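Local coordinates for protein cellulosomal scaffoldin (PDB 2XBT) that serves, through this family 3b carbohydrate-binding module of a cellulosome scaffold, probably to bind cellulose, at residues F50-D55 with S128-Y133. Numbering follows the deposited sequence.
Sequences FYTSDD and SNDYSY
F50 is gripped at both backbone polar atoms by S132: its N donates a nearly straight bond to S132 OG (2.7 Å), and its O accepts S132 N at 3.0 Å. The serine hydroxyl can serve here because OG lies beside its own backbone N, anti to the carbonyl carbon (chi1 -70°); it also bonds L145 O, while meeting the F50 ring at its edge. The F50 and Y131 side chains run side by side, F50 CB 3.9 Å from Y131 CD2, their rings meeting obliquely, and the Y131 hydroxyl reaches T158 O. At Y51 the backbone pairs with K87, while CB packs 3.3 Å from D130 OD1. D130 OD1 also accepts T52 N at 2.9 Å, on its anti side and 35° out of the carboxylate plane, and T52 OG1 donates to N129 O (2.8 Å). Replacing D130 with alanine removes the carboxylate, which would probably leave T52 N without its acceptor and Y51 CB less well covered. The loop between strands 125-126 and 147-150, which leads from one sheet of the CBM3 beta-sandwich to the other, thus closes its type I beta turn, D130 to Y133, against the end of central strand 45-51.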
ATOM      1  N   PHE A  50      -5.216  -5.327   2.021  1.00 17.37           N
ATOM      2  CA  PHE A  50      -6.350  -6.245   2.114  1.00 19.08           C
ATOM      3  C   PHE A  50      -7.047  -6.079   3.448  1.00 19.68           C
ATOM      4  O   PHE A  50      -6.390  -5.928   4.481  1.00 18.48           O
ATOM      5  CB  PHE A  50      -5.874  -7.675   1.970  1.00 16.99           C
ATOM      6  CG  PHE A  50      -5.119  -7.921   0.686  1.00 19.11           C
ATOM      7  CD1 PHE A  50      -5.806  -8.247  -0.471  1.00 20.07           C
ATOM      8  CD2 PHE A  50      -3.740  -7.834   0.655  1.00 19.00           C
ATOM      9  CE1 PHE A  50      -5.125  -8.479  -1.665  1.00 20.18           C
ATOM     10  CE2 PHE A  50      -3.036  -8.055  -0.545  1.00 18.80           C
ATOM     11  CZ  PHE A  50      -3.746  -8.385  -1.697  1.00 20.21           C
ATOM     12  N   TYR A  51      -8.373  -6.110   3.419  1.00 18.68           N
ATOM     13  CA  TYR A  51      -9.145  -5.804   4.618  1.00 21.30           C
ATOM     14  C   TYR A  51     -10.515  -6.468   4.587  1.00 21.61           C
ATOM     15  O   TYR A  51     -10.926  -7.040   3.585  1.00 20.05           O
ATOM     16  CB  TYR A  51      -9.322  -4.286   4.781  1.00 21.26           C
ATOM     17  CG  TYR A  51     -10.257  -3.667   3.754  1.00 21.60           C
ATOM     18  CD1 TYR A  51     -11.583  -3.420   4.060  1.00 20.14           C
ATOM     19  CD2 TYR A  51      -9.805  -3.333   2.470  1.00 22.03           C
ATOM     20  CE1 TYR A  51     -12.444  -2.852   3.126  1.00 21.80           C
ATOM     21  CE2 TYR A  51     -10.659  -2.768   1.528  1.00 18.08           C
ATOM     22  CZ  TYR A  51     -11.975  -2.531   1.868  1.00 25.50           C
ATOM     23  OH  TYR A  51     -12.836  -1.974   0.954  1.00 22.96           O
ATOM     24  N   THR A  52     -11.226  -6.355   5.700  1.00 20.68           N
ATOM     25  CA  THR A  52     -12.521  -6.991   5.844  1.00 23.37           C
ATOM     26  C   THR A  52     -13.564  -5.918   6.005  1.00 27.06           C
ATOM     27  O   THR A  52     -13.425  -5.016   6.839  1.00 25.85           O
ATOM     28  CB  THR A  52     -12.577  -7.888   7.085  1.00 25.16           C
ATOM     29  OG1 THR A  52     -11.707  -9.007   6.909  1.00 26.04           O
ATOM     30  CG2 THR A  52     -14.012  -8.376   7.323  1.00 29.64           C
ATOM     31  N   SER A  53     -14.599  -5.992   5.190  1.00 26.47           N
ATOM     32  CA  SER A  53     -15.643  -4.993   5.231  1.00 31.82           C
ATOM     33  C   SER A  53     -16.739  -5.394   6.193  1.00 43.33           C
ATOM     34  O   SER A  53     -17.509  -6.319   5.932  1.00 43.12           O
ATOM     35  CB  SER A  53     -16.263  -4.764   3.860  1.00 37.84           C
ATOM     36  OG  SER A  53     -17.285  -3.787   3.960  1.00 38.18           O
ATOM     37  N   ASP A  54     -16.764  -4.691   7.315  1.00 47.15           N
ATOM     38  CA  ASP A  54     -17.875  -4.687   8.238  1.00 54.52           C
ATOM     39  C   ASP A  54     -19.178  -5.130   7.569  1.00 56.34           C
ATOM     40  O   ASP A  54     -19.780  -6.143   7.942  1.00 55.89           O
ATOM     41  CB  ASP A  54     -18.029  -3.257   8.767  1.00 54.82           C
ATOM     42  CG  ASP A  54     -17.706  -2.202   7.706  1.00 49.99           C
ATOM     43  OD1 ASP A  54     -18.530  -1.989   6.784  1.00 51.08           O
ATOM     44  OD2 ASP A  54     -16.628  -1.582   7.788  1.00 47.63           O
ATOM     45  N   ASP A  55     -19.592  -4.372   6.557  1.00 50.90           N
ATOM     46  CA  ASP A  55     -20.947  -4.461   6.046  1.00 54.40           C
ATOM     47  C   ASP A  55     -21.138  -3.562   4.827  1.00 54.33           C
ATOM     48  O   ASP A  55     -22.210  -2.981   4.639  1.00 52.65           O
ATOM     49  CB  ASP A  55     -21.899  -4.002   7.140  1.00 59.26           C
ATOM     50  CG  ASP A  55     -21.425  -2.722   7.805  1.00 58.52           C
ATOM     51  OD1 ASP A  55     -21.538  -1.650   7.170  1.00 59.33           O
ATOM     52  OD2 ASP A  55     -20.924  -2.792   8.950  1.00 59.10           O
ATOM     53  N   SER A 128      -8.302  -5.192  13.608  1.00 34.43           N
ATOM     54  CA  SER A 128      -7.853  -6.504  14.073  1.00 35.24           C
ATOM     55  C   SER A 128      -8.316  -7.552  13.084  1.00 32.27           C
ATOM     56  O   SER A 128      -7.727  -8.625  12.997  1.00 30.76           O
ATOM     57  CB  SER A 128      -8.376  -6.832  15.478  1.00 37.03           C
ATOM     58  OG  SER A 128      -9.771  -7.075  15.464  1.00 37.78           O
ATOM     59  N   ASN A 129      -9.371  -7.229  12.340  1.00 25.72           N
ATOM     60  CA  ASN A 129      -9.882  -8.125  11.304  1.00 29.65           C
ATOM     61  C   ASN A 129      -9.381  -7.848   9.889  1.00 25.40           C
ATOM     62  O   ASN A 129      -9.897  -8.412   8.930  1.00 27.72           O
ATOM     63  CB  ASN A 129     -11.404  -8.093  11.277  1.00 31.80           C
ATOM     64  CG  ASN A 129     -12.003  -8.990  12.315  1.00 44.41           C
ATOM     65  OD1 ASN A 129     -11.619 -10.159  12.425  1.00 46.26           O
ATOM     66  ND2 ASN A 129     -12.927  -8.451  13.111  1.00 44.71           N
ATOM     67  N   ASP A 130      -8.398  -6.972   9.748  1.00 26.18           N
ATOM     68  CA  ASP A 130      -7.897  -6.668   8.411  1.00 23.09           C
ATOM     69  C   ASP A 130      -6.581  -7.384   8.183  1.00 19.49           C
ATOM     70  O   ASP A 130      -5.623  -7.191   8.934  1.00 20.50           O
ATOM     71  CB  ASP A 130      -7.701  -5.165   8.226  1.00 20.82           C
ATOM     72  CG  ASP A 130      -8.996  -4.400   8.253  1.00 24.15           C
ATOM     73  OD1 ASP A 130     -10.063  -4.981   7.943  1.00 23.77           O
ATOM     74  OD2 ASP A 130      -8.946  -3.200   8.564  1.00 23.03           O
ATOM     75  N   TYR A 131      -6.538  -8.202   7.134  1.00 19.12           N
ATOM     76  CA  TYR A 131      -5.343  -8.962   6.771  1.00 20.27           C
ATOM     77  C   TYR A 131      -4.063  -8.116   6.758  1.00 17.76           C
ATOM     78  O   TYR A 131      -3.014  -8.521   7.287  1.00 17.52           O
ATOM     79  CB  TYR A 131      -5.569  -9.593   5.387  1.00 18.98           C
ATOM     80  CG  TYR A 131      -4.407 -10.415   4.856  1.00 21.50           C
ATOM     81  CD1 TYR A 131      -4.304 -11.767   5.142  1.00 17.71           C
ATOM     82  CD2 TYR A 131      -3.425  -9.845   4.066  1.00 19.13           C
ATOM     83  CE1 TYR A 131      -3.259 -12.526   4.667  1.00 20.84           C
ATOM     84  CE2 TYR A 131      -2.374 -10.600   3.583  1.00 18.24           C
ATOM     85  CZ  TYR A 131      -2.298 -11.945   3.894  1.00 21.91           C
ATOM     86  OH  TYR A 131      -1.252 -12.702   3.432  1.00 21.55           O
ATOM     87  N   SER A 132      -4.135  -6.945   6.141  1.00 16.40           N
ATOM     88  CA  SER A 132      -2.933  -6.139   5.942  1.00 19.78           C
ATOM     89  C   SER A 132      -2.525  -5.325   7.169  1.00 19.92           C
ATOM     90  O   SER A 132      -1.435  -4.750   7.206  1.00 20.30           O
ATOM     91  CB  SER A 132      -3.080  -5.237   4.709  1.00 17.32           C
ATOM     92  OG  SER A 132      -3.071  -6.006   3.506  1.00 19.19           O
ATOM     93  N   TYR A 133      -3.392  -5.267   8.179  1.00 18.09           N
ATOM     94  CA  TYR A 133      -3.026  -4.502   9.380  1.00 19.47           C
ATOM     95  C   TYR A 133      -1.967  -5.251  10.186  1.00 18.41           C
ATOM     96  O   TYR A 133      -2.204  -6.375  10.642  1.00 22.14           O
ATOM     97  CB  TYR A 133      -4.238  -4.221  10.266  1.00 18.17           C
ATOM     98  CG  TYR A 133      -3.871  -3.514  11.565  1.00 23.28           C
ATOM     99  CD1 TYR A 133      -3.435  -2.191  11.563  1.00 22.78           C
ATOM    100  CD2 TYR A 133      -3.950  -4.179  12.787  1.00 24.31           C
ATOM    101  CE1 TYR A 133      -3.088  -1.535  12.772  1.00 23.20           C
ATOM    102  CE2 TYR A 133      -3.612  -3.544  13.987  1.00 23.44           C
ATOM    103  CZ  TYR A 133      -3.183  -2.230  13.975  1.00 26.92           C
ATOM    104  OH  TYR A 133      -2.849  -1.609  15.164  1.00 29.28           O
TER